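Local coordinates for protein ParA (Salmonella enterica subsp. enterica serovar Newport str. SL317, PDB 3EZF) that probably binds and hydrolyses ATP to drive plasmid partition and, in its ADP-bound form, regulates transcription through DNA binding, at residues A[112-117]-A[272-277]; A[265-270]-A[296-301]. All coordinates share one frame; numbering follows the deposited sequence.

Interaction 1 (A[112-117]-A[272-277]); sequences YVIFVV and LLLTPT
Parallel pairing of Ile114, Phe115 and Val116 with Leu272, Leu273 and Leu274 joins two adjacent inner strands of the six-stranded sheet of a P-loop NTPase, and illustrates how such a core is built. Strand 112-116 leads toward the glycine-rich loop that follows it in the sequence, the P-loop expected of this family. The main chains zip together in the alternating parallel pattern. Leu272 N bonds to Val113 O, somewhat bent, and Phe115 N to Leu272 O at 2.9 Å. Leu274 N then bonds to Phe115 O, and Val117 N to Leu274 O, the last almost straight at 177°.

Side chains then sort by face. On one face Ile114 and Leu272 lie side by side, CG1 of Ile114 3.6 Å from CD1 of Leu272, while the CG2 branch of Ile114 slants across to Leu274 CB at 3.7 Å. Here Phe252 of strand 250-254 packs on Ile114 and Val116, and Phe316 of strand 312-317 on Leu274. Tyr112 comes in separately: its chi1 of -163° swings CG away from the main-chain nitrogen and the ring meets Leu272 obliquely, CE1 lying 3.5 Å from Leu272 CB. The other face carries Phe115 and Leu273, pointing the same way, with Phe115 CD2 3.5 Å from Leu273 CD1; Val117 CG2 adds to this patch through Leu273 CG.

Beyond Val117 the alternation would next require a donor at Pro276, but proline has no N-H, and its CD sits 3.3 Å from Val117 O instead. The hydrogen bonding between these two segments therefore ends with the Val117 N to Leu274 O bond.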
ATOM      1  N   TYR A 112      -2.146 -26.811  -6.141  1.00 47.25           N
ATOM      2  CA  TYR A 112      -2.154 -25.965  -7.302  1.00 44.50           C
ATOM      3  C   TYR A 112      -1.812 -24.583  -6.712  1.00 46.41           C
ATOM      4  O   TYR A 112      -2.636 -23.975  -6.041  1.00 40.13           O
ATOM      5  CB  TYR A 112      -3.500 -25.972  -8.073  1.00 39.29           C
ATOM      6  CG  TYR A 112      -3.295 -25.412  -9.438  1.00 35.58           C
ATOM      7  CD1 TYR A 112      -3.791 -24.157  -9.806  1.00 36.68           C
ATOM      8  CD2 TYR A 112      -2.538 -26.133 -10.383  1.00 34.15           C
ATOM      9  CE1 TYR A 112      -3.513 -23.624 -11.081  1.00 34.62           C
ATOM     10  CE2 TYR A 112      -2.241 -25.590 -11.639  1.00 35.97           C
ATOM     11  CZ  TYR A 112      -2.733 -24.339 -11.979  1.00 37.16           C
ATOM     12  OH  TYR A 112      -2.429 -23.806 -13.207  1.00 38.55           O
ATOM     13  N   VAL A 113      -0.597 -24.083  -6.953  1.00 43.48           N
ATOM     14  CA  VAL A 113      -0.176 -22.805  -6.387  1.00 41.34           C
ATOM     15  C   VAL A 113      -0.427 -21.605  -7.302  1.00 43.78           C
ATOM     16  O   VAL A 113       0.101 -21.526  -8.418  1.00 41.17           O
ATOM     17  CB  VAL A 113       1.308 -22.855  -5.992  1.00 39.23           C
ATOM     18  CG1 VAL A 113       1.722 -21.559  -5.326  1.00 42.81           C
ATOM     19  CG2 VAL A 113       1.528 -23.997  -5.060  1.00 42.62           C
ATOM     20  N   ILE A 114      -1.216 -20.658  -6.793  1.00 42.41           N
ATOM     21  CA  ILE A 114      -1.593 -19.460  -7.531  1.00 38.26           C
ATOM     22  C   ILE A 114      -0.916 -18.183  -7.037  1.00 39.16           C
ATOM     23  O   ILE A 114      -1.194 -17.707  -5.945  1.00 46.51           O
ATOM     24  CB  ILE A 114      -3.109 -19.289  -7.450  1.00 39.92           C
ATOM     25  CG1 ILE A 114      -3.785 -20.477  -8.142  1.00 41.33           C
ATOM     26  CG2 ILE A 114      -3.518 -17.969  -8.055  1.00 37.42           C
ATOM     27  CD1 ILE A 114      -4.923 -21.093  -7.354  1.00 33.93           C
ATOM     28  N   PHE A 115      -0.027 -17.626  -7.846  1.00 39.38           N
ATOM     29  CA  PHE A 115       0.669 -16.406  -7.472  1.00 40.85           C
ATOM     30  C   PHE A 115      -0.200 -15.228  -7.871  1.00 43.90           C
ATOM     31  O   PHE A 115      -0.348 -14.955  -9.061  1.00 47.74           O
ATOM     32  CB  PHE A 115       2.009 -16.312  -8.200  1.00 40.58           C
ATOM     33  CG  PHE A 115       2.800 -15.097  -7.834  1.00 46.25           C
ATOM     34  CD1 PHE A 115       3.773 -15.153  -6.838  1.00 47.95           C
ATOM     35  CD2 PHE A 115       2.524 -13.874  -8.434  1.00 47.06           C
ATOM     36  CE1 PHE A 115       4.454 -13.999  -6.440  1.00 48.41           C
ATOM     37  CE2 PHE A 115       3.191 -12.718  -8.050  1.00 48.33           C
ATOM     38  CZ  PHE A 115       4.159 -12.777  -7.051  1.00 49.33           C
ATOM     39  N   VAL A 116      -0.774 -14.531  -6.891  1.00 47.15           N
ATOM     40  CA  VAL A 116      -1.641 -13.381  -7.171  1.00 49.08           C
ATOM     41  C   VAL A 116      -0.850 -12.087  -7.328  1.00 49.58           C
ATOM     42  O   VAL A 116      -0.172 -11.668  -6.395  1.00 48.13           O
ATOM     43  CB  VAL A 116      -2.670 -13.178  -6.049  1.00 51.36           C
ATOM     44  CG1 VAL A 116      -3.735 -12.185  -6.485  1.00 53.00           C
ATOM     45  CG2 VAL A 116      -3.301 -14.500  -5.691  1.00 52.57           C
ATOM     46  N   VAL A 117      -0.957 -11.466  -8.507  1.00 53.76           N
ATOM     47  CA  VAL A 117      -0.256 -10.220  -8.840  1.00 56.70           C
ATOM     48  C   VAL A 117      -0.958  -8.978  -8.312  1.00 59.11           C
ATOM     49  O   VAL A 117      -1.712  -8.333  -9.030  1.00 60.75           O
ATOM     50  CB  VAL A 117      -0.100 -10.076 -10.365  1.00 54.93           C
ATOM     51  CG1 VAL A 117       0.446  -8.699 -10.722  1.00 52.61           C
ATOM     52  CG2 VAL A 117       0.826 -11.154 -10.880  1.00 55.80           C
ATOM     53  N   LEU A 272       0.673 -21.017 -11.584  1.00 48.12           N
ATOM     54  CA  LEU A 272      -0.310 -20.163 -12.245  1.00 49.02           C
ATOM     55  C   LEU A 272      -0.155 -18.701 -11.795  1.00 47.88           C
ATOM     56  O   LEU A 272      -0.162 -18.398 -10.607  1.00 49.23           O
ATOM     57  CB  LEU A 272      -1.735 -20.677 -11.928  1.00 47.64           C
ATOM     58  CG  LEU A 272      -3.004 -20.175 -12.644  1.00 46.14           C
ATOM     59  CD1 LEU A 272      -3.936 -19.516 -11.644  1.00 46.34           C
ATOM     60  CD2 LEU A 272      -2.656 -19.208 -13.751  1.00 47.06           C
ATOM     61  N   LEU A 273      -0.009 -17.798 -12.755  1.00 47.62           N
ATOM     62  CA  LEU A 273       0.117 -16.384 -12.448  1.00 50.81           C
ATOM     63  C   LEU A 273      -1.261 -15.769 -12.590  1.00 54.32           C
ATOM     64  O   LEU A 273      -1.834 -15.775 -13.674  1.00 56.32           O
ATOM     65  CB  LEU A 273       1.047 -15.701 -13.437  1.00 52.90           C
ATOM     66  CG  LEU A 273       1.562 -14.342 -12.968  1.00 52.63           C
ATOM     67  CD1 LEU A 273       2.642 -14.561 -11.904  1.00 53.43           C
ATOM     68  CD2 LEU A 273       2.148 -13.584 -14.135  1.00 54.33           C
ATOM     69  N   LEU A 274      -1.806 -15.239 -11.505  1.00 55.65           N
ATOM     70  CA  LEU A 274      -3.120 -14.635 -11.595  1.00 56.01           C
ATOM     71  C   LEU A 274      -2.968 -13.121 -11.503  1.00 56.30           C
ATOM     72  O   LEU A 274      -2.709 -12.574 -10.437  1.00 54.57           O
ATOM     73  CB  LEU A 274      -4.030 -15.183 -10.493  1.00 52.90           C
ATOM     74  CG  LEU A 274      -5.518 -14.835 -10.571  1.00 50.61           C
ATOM     75  CD1 LEU A 274      -6.285 -15.647  -9.556  1.00 53.64           C
ATOM     76  CD2 LEU A 274      -5.716 -13.356 -10.298  1.00 54.98           C
ATOM     77  N   THR A 275      -3.119 -12.457 -12.647  1.00 58.95           N
ATOM     78  CA  THR A 275      -2.990 -11.009 -12.738  1.00 60.91           C
ATOM     79  C   THR A 275      -4.305 -10.255 -12.834  1.00 66.96           C
ATOM     80  O   THR A 275      -4.961 -10.245 -13.870  1.00 68.57           O
ATOM     81  CB  THR A 275      -2.176 -10.578 -13.966  1.00 58.09           C
ATOM     82  OG1 THR A 275      -0.859 -11.130 -13.898  1.00 60.39           O
ATOM     83  CG2 THR A 275      -2.081  -9.055 -14.025  1.00 54.54           C
ATOM     84  N   PRO A 276      -4.720  -9.624 -11.741  1.00 70.96           N
ATOM     85  CA  PRO A 276      -5.970  -8.873 -11.817  1.00 75.60           C
ATOM     86  C   PRO A 276      -5.566  -7.473 -12.308  1.00 77.27           C
ATOM     87  O   PRO A 276      -4.666  -6.850 -11.740  1.00 76.94           O
ATOM     88  CB  PRO A 276      -6.455  -8.888 -10.371  1.00 73.70           C
ATOM     89  CG  PRO A 276      -5.178  -8.845  -9.605  1.00 74.39           C
ATOM     90  CD  PRO A 276      -4.296  -9.817 -10.343  1.00 73.59           C
ATOM     91  N   THR A 277      -6.198  -6.991 -13.374  1.00 81.05           N
ATOM     92  CA  THR A 277      -5.864  -5.667 -13.907  1.00 83.52           C
ATOM     93  C   THR A 277      -6.855  -4.596 -13.471  1.00 83.84           C
ATOM     94  O   THR A 277      -8.066  -4.755 -13.627  1.00 82.57           O
ATOM     95  CB  THR A 277      -5.802  -5.671 -15.449  1.00 82.89           C
ATOM     96  OG1 THR A 277      -4.842  -6.640 -15.884  1.00 85.44           O
ATOM     97  CG2 THR A 277      -5.386  -4.300 -15.969  1.00 83.09           C
TER

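Interaction 2 (A[265-270]-A[296-301]); sequences NGLAAS and EMLEQL
Leu267 of helix 261-267 and the adjacent Ala268 meet Met297, Leu298 and Leu301 on helix 294-303, a purely apolar packing within the P-loop NTPase domain and a compact example of how a layer of helices is held together beside its sheet. Leu267 reaches across with its CD1 branch: CG is anti to the carbonyl carbon (chi1 -74°) and the chain continues extended, which brings CD1 over to Met297 CB at 3.8 Å and, more loosely, to Leu298 CD2 at 4.3 Å. Met297 offers only the root of its side chain; bent at its second and third torsions, the thioether turns away from Leu267, and Met297 packs on Phe214 of the second subunit.

One turn on, Leu301 presents both of its methyls. CD2 lies 3.6 Å from Ala268 CB, and CD1 bridges Leu267 and Ala268, 3.8 Å from Ala268 CB and 4.1 Å from Leu267 CB. All four close pairs are carbon to carbon and all five touching residues are buried, so the contact is hydrophobic packing.

Further out, Val306 and Tyr233 close around Leu301, and Leu298 also touches Tyr7 of the second subunit, so helix 294-303 serves packing within and between chains. On the sheet side Leu267 rests on Phe115. Behind it the chain is turned by hydrogen bonds to a single carbonyl: Gly266 O accepts Ala269 N from one face of its plane and, from the other, Ser270 OG at 2.7 Å, which stands 43° out of that plane.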
ATOM      1  N   ASN A 265      10.606 -15.896  -4.510  1.00 48.73           N
ATOM      2  CA  ASN A 265      10.216 -17.176  -3.939  1.00 47.02           C
ATOM      3  C   ASN A 265       8.805 -17.494  -4.401  1.00 47.46           C
ATOM      4  O   ASN A 265       8.510 -18.642  -4.737  1.00 54.39           O
ATOM      5  CB  ASN A 265      10.280 -17.135  -2.409  1.00 46.63           C
ATOM      6  CG  ASN A 265      11.559 -17.746  -1.864  1.00 47.66           C
ATOM      7  OD1 ASN A 265      11.770 -18.955  -1.936  1.00 50.55           O
ATOM      8  ND2 ASN A 265      12.419 -16.909  -1.325  1.00 50.49           N
ATOM      9  N   GLY A 266       7.935 -16.487  -4.427  1.00 39.21           N
ATOM     10  CA  GLY A 266       6.579 -16.719  -4.888  1.00 40.96           C
ATOM     11  C   GLY A 266       6.536 -17.250  -6.319  1.00 40.00           C
ATOM     12  O   GLY A 266       6.006 -18.324  -6.573  1.00 39.40           O
ATOM     13  N   LEU A 267       7.086 -16.491  -7.259  1.00 40.02           N
ATOM     14  CA  LEU A 267       7.104 -16.911  -8.649  1.00 41.76           C
ATOM     15  C   LEU A 267       7.747 -18.270  -8.820  1.00 43.39           C
ATOM     16  O   LEU A 267       7.346 -19.044  -9.688  1.00 43.05           O
ATOM     17  CB  LEU A 267       7.895 -15.923  -9.502  1.00 43.07           C
ATOM     18  CG  LEU A 267       7.288 -14.571  -9.834  1.00 38.92           C
ATOM     19  CD1 LEU A 267       8.199 -13.872 -10.793  1.00 39.42           C
ATOM     20  CD2 LEU A 267       5.918 -14.751 -10.456  1.00 39.19           C
ATOM     21  N   ALA A 268       8.754 -18.547  -7.996  1.00 45.69           N
ATOM     22  CA  ALA A 268       9.504 -19.806  -8.075  1.00 46.51           C
ATOM     23  C   ALA A 268       8.792 -21.072  -7.591  1.00 42.59           C
ATOM     24  O   ALA A 268       9.318 -22.165  -7.756  1.00 46.39           O
ATOM     25  CB  ALA A 268      10.845 -19.647  -7.326  1.00 40.80           C
ATOM     26  N   ALA A 269       7.605 -20.937  -7.012  1.00 41.96           N
ATOM     27  CA  ALA A 269       6.896 -22.091  -6.482  1.00 43.13           C
ATOM     28  C   ALA A 269       5.491 -22.220  -7.010  1.00 45.14           C
ATOM     29  O   ALA A 269       4.809 -23.209  -6.726  1.00 48.11           O
ATOM     30  CB  ALA A 269       6.848 -22.004  -4.968  1.00 44.86           C
ATOM     31  N   SER A 270       5.064 -21.223  -7.779  1.00 44.36           N
ATOM     32  CA  SER A 270       3.719 -21.187  -8.331  1.00 45.40           C
ATOM     33  C   SER A 270       3.627 -21.701  -9.757  1.00 47.02           C
ATOM     34  O   SER A 270       4.564 -21.571 -10.548  1.00 46.78           O
ATOM     35  CB  SER A 270       3.186 -19.757  -8.259  1.00 44.71           C
ATOM     36  OG  SER A 270       3.472 -19.197  -6.990  1.00 50.28           O
ATOM     37  N   GLU A 296      12.523 -10.618 -16.681  1.00 60.71           N
ATOM     38  CA  GLU A 296      13.742 -10.407 -15.921  1.00 64.55           C
ATOM     39  C   GLU A 296      13.672 -11.164 -14.589  1.00 64.41           C
ATOM     40  O   GLU A 296      14.621 -11.854 -14.206  1.00 62.37           O
ATOM     41  CB  GLU A 296      13.945  -8.907 -15.697  1.00 66.15           C
ATOM     42  CG  GLU A 296      13.973  -8.108 -17.004  1.00 74.98           C
ATOM     43  CD  GLU A 296      13.961  -6.588 -16.801  1.00 78.15           C
ATOM     44  OE1 GLU A 296      14.001  -5.843 -17.812  1.00 76.42           O
ATOM     45  OE2 GLU A 296      13.911  -6.139 -15.634  1.00 79.15           O
ATOM     46  N   MET A 297      12.540 -11.052 -13.899  1.00 64.23           N
ATOM     47  CA  MET A 297      12.357 -11.731 -12.620  1.00 63.88           C
ATOM     48  C   MET A 297      12.583 -13.218 -12.826  1.00 62.06           C
ATOM     49  O   MET A 297      13.401 -13.838 -12.139  1.00 62.56           O
ATOM     50  CB  MET A 297      10.937 -11.516 -12.089  1.00 66.49           C
ATOM     51  CG  MET A 297      10.539 -10.075 -11.869  1.00 70.41           C
ATOM     52  SD  MET A 297      11.240  -9.424 -10.359  1.00 86.29           S
ATOM     53  CE  MET A 297      12.371  -8.157 -10.978  1.00 77.17           C
ATOM     54  N   LEU A 298      11.847 -13.789 -13.776  1.00 59.43           N
ATOM     55  CA  LEU A 298      11.955 -15.214 -14.076  1.00 57.62           C
ATOM     56  C   LEU A 298      13.361 -15.602 -14.507  1.00 57.26           C
ATOM     57  O   LEU A 298      13.735 -16.768 -14.431  1.00 56.27           O
ATOM     58  CB  LEU A 298      10.957 -15.613 -15.164  1.00 51.99           C
ATOM     59  CG  LEU A 298       9.477 -15.662 -14.775  1.00 49.74           C
ATOM     60  CD1 LEU A 298       8.629 -15.925 -16.006  1.00 47.74           C
ATOM     61  CD2 LEU A 298       9.255 -16.758 -13.755  1.00 48.98           C
ATOM     62  N   GLU A 299      14.147 -14.631 -14.956  1.00 61.07           N
ATOM     63  CA  GLU A 299      15.504 -14.938 -15.375  1.00 63.93           C
ATOM     64  C   GLU A 299      16.423 -15.116 -14.168  1.00 63.08           C
ATOM     65  O   GLU A 299      17.211 -16.063 -14.123  1.00 60.40           O
ATOM     66  CB  GLU A 299      16.044 -13.858 -16.317  1.00 65.68           C
ATOM     67  CG  GLU A 299      15.788 -14.151 -17.786  1.00 67.44           C
ATOM     68  CD  GLU A 299      16.527 -13.192 -18.713  1.00 73.44           C
ATOM     69  OE1 GLU A 299      16.472 -13.392 -19.951  1.00 74.96           O
ATOM     70  OE2 GLU A 299      17.163 -12.239 -18.201  1.00 70.47           O
ATOM     71  N   GLN A 300      16.318 -14.220 -13.187  1.00 64.86           N
ATOM     72  CA  GLN A 300      17.151 -14.332 -11.991  1.00 63.60           C
ATOM     73  C   GLN A 300      16.993 -15.732 -11.409  1.00 64.00           C
ATOM     74  O   GLN A 300      17.964 -16.341 -10.968  1.00 68.00           O
ATOM     75  CB  GLN A 300      16.744 -13.310 -10.938  1.00 60.86           C
ATOM     76  CG  GLN A 300      16.850 -11.881 -11.383  1.00 66.35           C
ATOM     77  CD  GLN A 300      16.710 -10.926 -10.219  1.00 71.11           C
ATOM     78  OE1 GLN A 300      16.574  -9.713 -10.401  1.00 72.66           O
ATOM     79  NE2 GLN A 300      16.752 -11.468  -9.007  1.00 68.92           N
ATOM     80  N   LEU A 301      15.763 -16.235 -11.413  1.00 60.11           N
ATOM     81  CA  LEU A 301      15.489 -17.560 -10.899  1.00 55.29           C
ATOM     82  C   LEU A 301      16.259 -18.592 -11.699  1.00 58.17           C
ATOM     83  O   LEU A 301      16.465 -19.708 -11.235  1.00 58.60           O
ATOM     84  CB  LEU A 301      13.997 -17.864 -10.979  1.00 51.81           C
ATOM     85  CG  LEU A 301      13.093 -17.136  -9.996  1.00 45.49           C
ATOM     86  CD1 LEU A 301      11.646 -17.456 -10.315  1.00 43.20           C
ATOM     87  CD2 LEU A 301      13.437 -17.567  -8.582  1.00 43.62           C
TER

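Overall arrangement
The two contacts form successive layers of one core, with centres about 13 Å apart. Helix 261-267 and strand 272-277 are consecutive in the chain, so the short turn between them carries interaction 2 directly into interaction 1. The layers touch through several atoms: Val113 CG1 lies 3.4 Å from Ser270 OG, Phe115 CD1 3.5 Å from Gly266 C, and Leu273 CD1 3.6 Å from Leu267 CD2. Interaction 1 thus lies in the central sheet leading to the presumed nucleotide loop, while interaction 2 extends the packing outward to the second subunit. A sulfate, probably from the crystallisation liquor, lies about 4 Å from the Tyr112 side chain.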